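Local atomic coordinates of extracellular solute-binding protein family 5 (Brucella melitensis, PDB entry 4ONY), a protein that probably binds peptides or related solutes in the periplasm and hands them to an ABC transporter for uptake. Residues S354-S359 / R545-V550; S362-P367 / G390-P395; V327-G332 / Y411-Q416. All blocks are in the same frame, centred on the assembly; numbering follows the deposited sequence. Where two conformers were deposited one is given.

Interaction 1 of 3, residues S354-S359 / R545-V550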
loop_
_atom_site.group_PDB
_atom_site.type_symbol
_atom_site.label_atom_id
_atom_site.label_comp_id
_atom_site.label_asym_id
_atom_site.label_seq_id
_atom_site.Cartn_x
_atom_site.Cartn_y
_atom_site.Cartn_z
ATOM N N SER A 354 7.743 -11.763 -7.055
ATOM C CA SER A 354 7.686 -10.552 -7.872
ATOM C C SER A 354 7.578 -9.326 -6.959
ATOM O O SER A 354 7.020 -9.430 -5.862
ATOM C CB SER A 354 6.411 -10.610 -8.714
ATOM O OG SER A 354 6.116 -9.399 -9.414
ATOM N N PHE A 355 8.011 -8.186 -7.476
ATOM C CA PHE A 355 7.780 -6.912 -6.820
ATOM C C PHE A 355 6.328 -6.431 -6.976
ATOM O O PHE A 355 5.973 -5.446 -6.366
ATOM C CB PHE A 355 8.783 -5.880 -7.337
ATOM C CG PHE A 355 10.205 -6.189 -6.936
ATOM C CD1 PHE A 355 10.696 -5.740 -5.754
ATOM C CD2 PHE A 355 11.007 -6.959 -7.723
ATOM C CE1 PHE A 355 11.974 -6.021 -5.364
ATOM C CE2 PHE A 355 12.299 -7.272 -7.344
ATOM C CZ PHE A 355 12.789 -6.787 -6.167
ATOM N N TRP A 356 5.498 -7.142 -7.764
ATOM C CA TRP A 356 4.061 -6.890 -7.795
ATOM C C TRP A 356 3.337 -8.228 -7.554
ATOM O O TRP A 356 2.316 -8.533 -8.164
ATOM C CB TRP A 356 3.626 -6.177 -9.108
ATOM C CG TRP A 356 4.060 -4.730 -9.066
ATOM C CD1 TRP A 356 3.363 -3.666 -8.550
ATOM C CD2 TRP A 356 5.334 -4.211 -9.459
ATOM N NE1 TRP A 356 4.119 -2.508 -8.603
ATOM C CE2 TRP A 356 5.336 -2.807 -9.149
ATOM C CE3 TRP A 356 6.475 -4.781 -10.028
ATOM C CZ2 TRP A 356 6.415 -1.995 -9.407
ATOM C CZ3 TRP A 356 7.555 -3.969 -10.292
ATOM C CH2 TRP A 356 7.527 -2.575 -9.977
ATOM N N GLU A 357 3.869 -8.985 -6.606
ATOM C CA GLU A 357 3.384 -10.307 -6.226
ATOM C C GLU A 357 1.864 -10.395 -6.090
ATOM O O GLU A 357 1.242 -9.636 -5.349
ATOM C CB GLU A 357 4.020 -10.700 -4.892
ATOM C CG GLU A 357 3.640 -12.075 -4.338
ATOM C CD GLU A 357 4.045 -13.224 -5.234
ATOM O OE1 GLU A 357 5.086 -13.143 -5.893
ATOM O OE2 GLU A 357 3.317 -14.239 -5.276
ATOM N N GLY A 358 1.316 -11.393 -6.742
ATOM C CA GLY A 358 -0.093 -11.736 -6.641
ATOM C C GLY A 358 -1.002 -10.887 -7.498
ATOM O O GLY A 358 -2.230 -11.028 -7.392
ATOM N N SER A 359 -0.445 -9.977 -8.305
ATOM C CA SER A 359 -1.261 -9.104 -9.125
ATOM C C SER A 359 -1.003 -9.356 -10.603
ATOM O O SER A 359 -0.037 -9.993 -10.978
ATOM C CB SER A 359 -0.984 -7.625 -8.797
ATOM O OG SER A 359 0.274 -7.187 -9.314
ATOM N N ARG A 545 5.504 -4.841 -15.852
ATOM C CA ARG A 545 6.078 -6.184 -15.908
ATOM C C ARG A 545 7.568 -6.124 -16.342
ATOM O O ARG A 545 8.409 -6.856 -15.799
ATOM C CB ARG A 545 5.270 -7.066 -16.840
ATOM C CG ARG A 545 3.913 -7.467 -16.244
ATOM C CD ARG A 545 3.180 -8.410 -17.200
ATOM N NE ARG A 545 1.869 -8.782 -16.691
ATOM C CZ ARG A 545 0.883 -9.233 -17.437
ATOM N NH1 ARG A 545 1.039 -9.494 -18.718
ATOM N NH2 ARG A 545 -0.263 -9.507 -16.867
ATOM N N ALA A 546 7.877 -5.256 -17.302
ATOM C CA ALA A 546 9.245 -5.139 -17.771
ATOM C C ALA A 546 10.142 -4.625 -16.648
ATOM O O ALA A 546 11.238 -5.152 -16.465
ATOM C CB ALA A 546 9.320 -4.224 -18.995
ATOM N N LEU A 547 9.651 -3.655 -15.852
ATOM C CA LEU A 547 10.381 -3.182 -14.672
ATOM C C LEU A 547 10.622 -4.356 -13.727
ATOM O O LEU A 547 11.745 -4.587 -13.286
ATOM C CB LEU A 547 9.657 -2.030 -13.949
ATOM C CG LEU A 547 10.339 -1.476 -12.672
ATOM C CD1 LEU A 547 11.768 -1.007 -12.919
ATOM C CD2 LEU A 547 9.568 -0.309 -12.091
ATOM N N ASP A 548 9.564 -5.124 -13.456
ATOM C CA ASP A 548 9.667 -6.291 -12.588
ATOM C C ASP A 548 10.781 -7.229 -13.063
ATOM O O ASP A 548 11.618 -7.690 -12.264
ATOM C CB ASP A 548 8.304 -7.011 -12.509
ATOM C CG ASP A 548 8.239 -8.045 -11.407
ATOM O OD1 ASP A 548 8.690 -7.749 -10.301
ATOM O OD2 ASP A 548 7.637 -9.118 -11.616
ATOM N N ARG A 549 10.827 -7.470 -14.364
ATOM C CA ARG A 549 11.789 -8.419 -14.952
ATOM C C ARG A 549 13.220 -7.942 -14.735
ATOM O O ARG A 549 14.101 -8.724 -14.394
ATOM C CB ARG A 549 11.556 -8.645 -16.435
ATOM C CG ARG A 549 10.252 -9.352 -16.774
ATOM C CD ARG A 549 10.120 -9.663 -18.261
ATOM N NE ARG A 549 8.714 -9.840 -18.608
ATOM C CZ ARG A 549 8.014 -10.962 -18.427
ATOM N NH1 ARG A 549 8.570 -12.091 -17.964
ATOM N NH2 ARG A 549 6.721 -10.924 -18.677
ATOM N N VAL A 550 13.420 -6.639 -14.890
ATOM C CA VAL A 550 14.749 -6.083 -14.703
ATOM C C VAL A 550 15.204 -6.164 -13.238
ATOM O O VAL A 550 16.390 -6.470 -12.956
ATOM C CB VAL A 550 14.821 -4.620 -15.194
ATOM C CG1 VAL A 550 16.195 -4.034 -14.869
ATOM C CG2 VAL A 550 14.500 -4.523 -16.690
#
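F355 and D548 bring the two backbones nearest each other, with their CA atoms 6.1 Å apart. Segment 545-550 is a piece of helix 537-553. Segment 354-359 is irregular and makes a type II beta turn from W356 to S359.

The carboxylate of D548 holds the loop with both oxygens. S354 OG donates to D548 OD2 at 2.7 Å, reaching it from above the carboxylate plane. The backbone F355 N donates to D548 OD1 at 2.9 Å, on the syn side and only modestly out of plane. CG of D548 is placed beside its carbonyl carbon (chi1 -167°), which carries the carboxylate over to the loop. S354 OG is used twice, because it also accepts from W356 N at 2.9 Å. D548 OD2 has a further partner in S363 OG, so a buried carboxylate is well supplied with donors.

The aromatic rings lie beside these bonds. D548 OD1 sits at the edge of the F355 ring, whose plane is 85° from the carboxylate. The W356 indole passes D548 with its six-membered ring, and W356 CH2 touches L547 CD2 at 3.7 Å. F355 also makes edge-to-face contacts with W503 and Y557.

S354 forms an ST turn through its OG. A helix aspartate bridging that hydroxyl and the next backbone N-H fastens the loop after strand 350-351 to helix 537-553.

Interaction 2 of 3, residues S362-P367 / G390-P395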
loop_
_atom_site.group_PDB
_atom_site.type_symbol
_atom_site.label_atom_id
_atom_site.label_comp_id
_atom_site.label_asym_id
_atom_site.label_seq_id
_atom_site.Cartn_x
_atom_site.Cartn_y
_atom_site.Cartn_z
ATOM N N SER A 362 2.654 -8.561 -11.925
ATOM C CA SER A 362 3.763 -9.489 -11.783
ATOM C C SER A 362 4.162 -10.071 -13.121
ATOM O O SER A 362 3.293 -10.535 -13.889
ATOM C CB SER A 362 3.359 -10.667 -10.873
ATOM O OG SER A 362 4.373 -11.657 -10.850
ATOM N N SER A 363 5.473 -10.128 -13.382
ATOM C CA SER A 363 5.997 -10.748 -14.594
ATOM C C SER A 363 6.189 -12.253 -14.497
ATOM O O SER A 363 6.463 -12.936 -15.529
ATOM C CB SER A 363 7.351 -10.148 -14.942
ATOM O OG SER A 363 8.321 -10.476 -13.943
ATOM N N VAL A 364 6.097 -12.787 -13.281
ATOM C CA VAL A 364 6.494 -14.185 -13.028
ATOM C C VAL A 364 5.534 -15.183 -13.699
ATOM O O VAL A 364 4.331 -15.049 -13.613
ATOM C CB VAL A 364 6.595 -14.418 -11.510
ATOM C CG1 VAL A 364 6.882 -15.880 -11.182
ATOM C CG2 VAL A 364 7.687 -13.523 -10.953
ATOM N N GLY A 365 6.097 -16.169 -14.416
ATOM C CA GLY A 365 5.301 -17.188 -15.088
ATOM C C GLY A 365 4.609 -16.668 -16.349
ATOM O O GLY A 365 3.693 -17.288 -16.879
ATOM N N ARG A 366 5.019 -15.499 -16.809
ATOM C CA ARG A 366 4.498 -14.912 -18.065
ATOM C C ARG A 366 5.653 -14.643 -19.023
ATOM O O ARG A 366 6.588 -13.890 -18.679
ATOM C CB ARG A 366 3.804 -13.601 -17.747
ATOM C CG ARG A 366 2.692 -13.732 -16.726
ATOM C CD ARG A 366 2.051 -12.411 -16.460
ATOM N NE ARG A 366 1.008 -12.588 -15.469
ATOM C CZ ARG A 366 -0.221 -12.977 -15.745
ATOM N NH1 ARG A 366 -0.625 -13.132 -17.022
ATOM N NH2 ARG A 366 -1.076 -13.150 -14.759
ATOM N N PRO A 367 5.612 -15.224 -20.225
ATOM C CA PRO A 367 6.581 -14.744 -21.218
ATOM C C PRO A 367 6.412 -13.244 -21.546
ATOM O O PRO A 367 5.309 -12.705 -21.498
ATOM C CB PRO A 367 6.283 -15.603 -22.446
ATOM C CG PRO A 367 4.833 -15.940 -22.321
ATOM C CD PRO A 367 4.523 -16.014 -20.842
ATOM N N GLY A 390 9.526 -16.319 -18.630
ATOM C CA GLY A 390 8.527 -16.695 -17.622
ATOM C C GLY A 390 8.719 -18.102 -17.038
ATOM O O GLY A 390 7.747 -18.732 -16.575
ATOM N N THR A 391 9.951 -18.599 -17.050
ATOM C CA THR A 391 10.254 -19.890 -16.427
ATOM C C THR A 391 11.010 -19.756 -15.113
ATOM O O THR A 391 11.234 -20.737 -14.432
ATOM C CB THR A 391 11.091 -20.793 -17.383
ATOM O OG1 THR A 391 12.322 -20.135 -17.683
ATOM C CG2 THR A 391 10.297 -21.084 -18.676
ATOM N N TRP A 392 11.411 -18.544 -14.749
ATOM C CA TRP A 392 12.110 -18.309 -13.487
ATOM C C TRP A 392 11.183 -18.378 -12.260
ATOM O O TRP A 392 10.113 -17.771 -12.239
ATOM C CB TRP A 392 12.802 -16.923 -13.501
ATOM C CG TRP A 392 13.429 -16.647 -12.173
ATOM C CD1 TRP A 392 14.646 -17.109 -11.717
ATOM C CD2 TRP A 392 12.839 -15.925 -11.097
ATOM N NE1 TRP A 392 14.821 -16.724 -10.416
ATOM C CE2 TRP A 392 13.738 -15.974 -10.021
ATOM C CE3 TRP A 392 11.631 -15.253 -10.933
ATOM C CZ2 TRP A 392 13.475 -15.348 -8.800
ATOM C CZ3 TRP A 392 11.351 -14.635 -9.709
ATOM C CH2 TRP A 392 12.267 -14.679 -8.660
ATOM N N HIS A 393 11.641 -19.082 -11.235
ATOM C CA HIS A 393 11.106 -19.010 -9.888
ATOM C C HIS A 393 12.260 -19.202 -8.906
ATOM O O HIS A 393 13.259 -19.866 -9.219
ATOM C CB HIS A 393 10.033 -20.090 -9.631
ATOM C CG HIS A 393 9.000 -20.131 -10.707
ATOM N ND1 HIS A 393 7.912 -19.282 -10.724
ATOM C CD2 HIS A 393 8.951 -20.831 -11.866
ATOM C CE1 HIS A 393 7.210 -19.500 -11.822
ATOM N NE2 HIS A 393 7.833 -20.422 -12.539
ATOM N N PRO A 394 12.125 -18.618 -7.707
ATOM C CA PRO A 394 13.080 -18.937 -6.697
ATOM C C PRO A 394 13.076 -20.460 -6.453
ATOM O O PRO A 394 12.046 -21.095 -6.637
ATOM C CB PRO A 394 12.531 -18.216 -5.473
ATOM C CG PRO A 394 11.593 -17.196 -5.977
ATOM C CD PRO A 394 11.018 -17.797 -7.210
ATOM N N PRO A 395 14.203 -21.023 -6.006
ATOM C CA PRO A 395 14.234 -22.443 -5.637
ATOM C C PRO A 395 13.155 -22.873 -4.654
ATOM O O PRO A 395 12.870 -22.154 -3.684
ATOM C CB PRO A 395 15.598 -22.620 -4.948
ATOM C CG PRO A 395 16.368 -21.424 -5.259
ATOM C CD PRO A 395 15.435 -20.319 -5.607
HETATM O O HOH W 1 9.113 -16.330 -14.423
#
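G390, V364 and G365 carry most of this contact. G390 and G365 meet backbone to backbone, with their CA atoms 4.1 Å apart. G365 lies in the type II beta turn from S363 to R366, and G390 is the first residue to leave the helical conformation after helix 385-389. Both have positive phi. G365 CA approaches G390 O at 3.3 Å in a CA-H...O contact, with an angle of 152° at the hydrogen. G390 CA lies 3.6 Å from R366 O, and having no side chain it lets the two backbones meet.

V364 packs with both methyl groups. With CG1 trans to the main-chain nitrogen (chi1 175°), that methyl comes to 3.6 Å from H393 ND1. CG2 points to the indole and meets W392 CZ3 at 4.0 Å, at the ring edge and near its plane. The polar partner of H393 ND1 is Q353 OE1, outside the two segments.

No direct hydrogen bond joins the segments. One water bridges them: it accepts from G365 N at 3.0 Å and donates to W392 O at 2.8 Å. S362 lies just ahead of the beta turn, and its OG accepts from V364 N at 3.2 Å, which makes an ST turn.

The contact therefore rests on shape, apolar touch and one bridging water. That water links two backbone groups, while R366 O turns to R549 NH1 of helix 537-553 for a direct hydrogen bond.

Interaction 3 of 3, residues V327-G332 / Y411-Q416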
loop_
_atom_site.group_PDB
_atom_site.type_symbol
_atom_site.label_atom_id
_atom_site.label_comp_id
_atom_site.label_asym_id
_atom_site.label_seq_id
_atom_site.Cartn_x
_atom_site.Cartn_y
_atom_site.Cartn_z
ATOM N N VAL A 327 27.091 -12.887 -7.939
ATOM C CA VAL A 327 27.240 -13.221 -6.518
ATOM C C VAL A 327 25.881 -13.085 -5.792
ATOM O O VAL A 327 25.478 -13.962 -5.000
ATOM C CB VAL A 327 28.311 -12.332 -5.874
ATOM C CG1 VAL A 327 28.347 -12.500 -4.365
ATOM C CG2 VAL A 327 29.688 -12.595 -6.476
ATOM N N ARG A 328 25.181 -11.985 -6.045
ATOM C CA ARG A 328 23.843 -11.791 -5.465
ATOM C C ARG A 328 22.904 -12.927 -5.884
ATOM O O ARG A 328 22.188 -13.478 -5.053
ATOM C CB ARG A 328 23.253 -10.418 -5.855
ATOM C CG ARG A 328 24.132 -9.277 -5.343
ATOM C CD ARG A 328 23.447 -7.958 -5.415
ATOM N NE ARG A 328 23.026 -7.624 -6.789
ATOM C CZ ARG A 328 23.687 -6.919 -7.684
ATOM N NH1 ARG A 328 24.898 -6.499 -7.463
ATOM N NH2 ARG A 328 23.100 -6.642 -8.844
ATOM N N GLN A 329 22.952 -13.306 -7.151
ATOM C CA GLN A 329 22.119 -14.400 -7.650
ATOM C C GLN A 329 22.398 -15.711 -6.898
ATOM O O GLN A 329 21.475 -16.376 -6.449
ATOM C CB GLN A 329 22.363 -14.593 -9.141
ATOM C CG GLN A 329 21.441 -15.533 -9.912
ATOM C CD GLN A 329 21.988 -15.778 -11.335
ATOM O OE1 GLN A 329 23.061 -15.250 -11.749
ATOM N NE2 GLN A 329 21.305 -16.562 -12.055
ATOM N N ALA A 330 23.679 -16.078 -6.764
ATOM C CA ALA A 330 24.075 -17.267 -5.990
ATOM C C ALA A 330 23.550 -17.220 -4.553
ATOM O O ALA A 330 22.984 -18.212 -4.050
ATOM C CB ALA A 330 25.595 -17.391 -5.940
ATOM N N LEU A 331 23.771 -16.104 -3.872
ATOM C CA LEU A 331 23.397 -16.028 -2.443
ATOM C C LEU A 331 21.882 -16.093 -2.233
ATOM O O LEU A 331 21.427 -16.651 -1.253
ATOM C CB LEU A 331 23.954 -14.778 -1.781
ATOM C CG LEU A 331 25.493 -14.725 -1.779
ATOM C CD1 LEU A 331 25.983 -13.433 -1.145
ATOM C CD2 LEU A 331 26.253 -15.895 -1.217
ATOM N N GLY A 332 21.132 -15.486 -3.147
ATOM C CA GLY A 332 19.686 -15.612 -3.202
ATOM C C GLY A 332 19.188 -17.056 -3.269
ATOM O O GLY A 332 18.149 -17.358 -2.701
ATOM N N TYR A 411 27.179 -22.680 -5.637
ATOM C CA TYR A 411 28.598 -22.986 -5.728
ATOM C C TYR A 411 29.156 -22.752 -7.130
ATOM O O TYR A 411 30.173 -22.087 -7.289
ATOM C CB TYR A 411 28.815 -24.405 -5.220
ATOM C CG TYR A 411 30.189 -24.952 -5.402
ATOM C CD1 TYR A 411 30.575 -25.584 -6.598
ATOM C CD2 TYR A 411 31.119 -24.855 -4.378
ATOM C CE1 TYR A 411 31.860 -26.111 -6.762
ATOM C CE2 TYR A 411 32.415 -25.371 -4.531
ATOM C CZ TYR A 411 32.781 -25.993 -5.720
ATOM O OH TYR A 411 34.063 -26.502 -5.866
ATOM N N ASP A 412 28.444 -23.247 -8.141
ATOM C CA ASP A 412 28.847 -23.069 -9.523
ATOM C C ASP A 412 28.845 -21.558 -9.940
ATOM O O ASP A 412 29.802 -21.073 -10.576
ATOM C CB ASP A 412 27.972 -23.954 -10.454
ATOM C CG ASP A 412 28.150 -25.481 -10.207
ATOM O OD1 ASP A 412 29.140 -25.916 -9.593
ATOM O OD2 ASP A 412 27.270 -26.259 -10.639
ATOM N N LEU A 413 27.777 -20.833 -9.609
ATOM C CA LEU A 413 27.721 -19.374 -9.902
ATOM C C LEU A 413 28.864 -18.587 -9.239
ATOM O O LEU A 413 29.483 -17.737 -9.885
ATOM C CB LEU A 413 26.394 -18.744 -9.462
ATOM C CG LEU A 413 25.205 -18.957 -10.409
ATOM C CD1 LEU A 413 23.866 -18.641 -9.741
ATOM C CD2 LEU A 413 25.331 -18.099 -11.672
ATOM N N LEU A 414 29.147 -18.857 -7.974
ATOM C CA LEU A 414 30.203 -18.128 -7.266
ATOM C C LEU A 414 31.566 -18.454 -7.908
ATOM O O LEU A 414 32.382 -17.575 -8.034
ATOM C CB LEU A 414 30.243 -18.452 -5.753
ATOM C CG LEU A 414 29.032 -17.945 -4.966
ATOM C CD1 LEU A 414 28.992 -18.574 -3.580
ATOM C CD2 LEU A 414 29.027 -16.444 -4.867
ATOM N N SER A 415 31.774 -19.714 -8.316
ATOM C CA SER A 415 33.004 -20.094 -9.020
ATOM C C SER A 415 33.149 -19.346 -10.360
ATOM O O SER A 415 34.202 -18.798 -10.648
ATOM C CB SER A 415 33.082 -21.610 -9.216
ATOM O OG SER A 415 33.115 -22.250 -7.961
ATOM N N GLN A 416 32.071 -19.248 -11.127
ATOM C CA GLN A 416 32.088 -18.440 -12.368
ATOM C C GLN A 416 32.405 -16.967 -12.090
ATOM O O GLN A 416 33.001 -16.294 -12.897
ATOM C CB GLN A 416 30.731 -18.542 -13.094
ATOM C CG GLN A 416 30.401 -19.958 -13.573
ATOM C CD GLN A 416 31.312 -20.472 -14.713
ATOM O OE1 GLN A 416 31.175 -20.055 -15.834
ATOM N NE2 GLN A 416 32.179 -21.399 -14.431
#
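L413 and L414 of helix 404-416 pack on A330 of helix 325-333, with V327 and Q329 beside it. The two helix segments run nearly antiparallel, at 164° between their N-to-C directions. Their axes come within 8.5 Å of each other. At its start, segment 411-416 turns Y411 away from the partner helix, and the Y411 ring meets F421 instead.

L413 is the first residue to touch. Its CB lies 3.9 Å from A330 CB, and the CA atoms of this pair are 5.7 Å apart. Its two methyl groups reach the side chain of Q329, which crosses the leucine at about a right angle. L413 CD2 comes to 3.6 Å from Q329 OE1, and L413 CD1 lies 3.8 Å from Q329 CD. The extended chain of Q329 (chi1 -171°) brings its amide next to the two methyls.

L414 comes next and serves the other part of the contact. Its CG sits 3.6 Å from A330 CB, and its CD2 meets V327 CG1 at 4.0 Å. L414 also touches F421 of strand 420-422. A330 thus receives both leucines on a single methyl, and its small size is consistent with the close approach of the axes.

No hydrogen bond or salt bridge crosses between the segments. Holding them together is van der Waals packing of aliphatic groups, with the Q329 amide the polar side-chain group that joins in. The contact is hydrophobic in character: two leucines meet the A330 methyl, with no directional bond across the pair.

Overall arrangement
Following the chain from the N terminus, helix 325-333 comes first, then the loop after strand 350-351 that supplies 354-359 and 362-367. Interaction 2 closes the shortest loop, joining that segment of chain to the residues just after helix 385-389. Interaction 3 closes a longer one by pairing helices 325-333 and 404-416, and interaction 2 lies wholly within it. Interaction 1 closes last, tying the loop after strand 350-351 to helix 537-553. It also encloses interaction 2 but crosses interaction 3, since their segments alternate. Interactions 1 and 2 touch directly, through residues of helix 537-553. Interaction 3 stands apart, its centre about 23 Å from that of interaction 1.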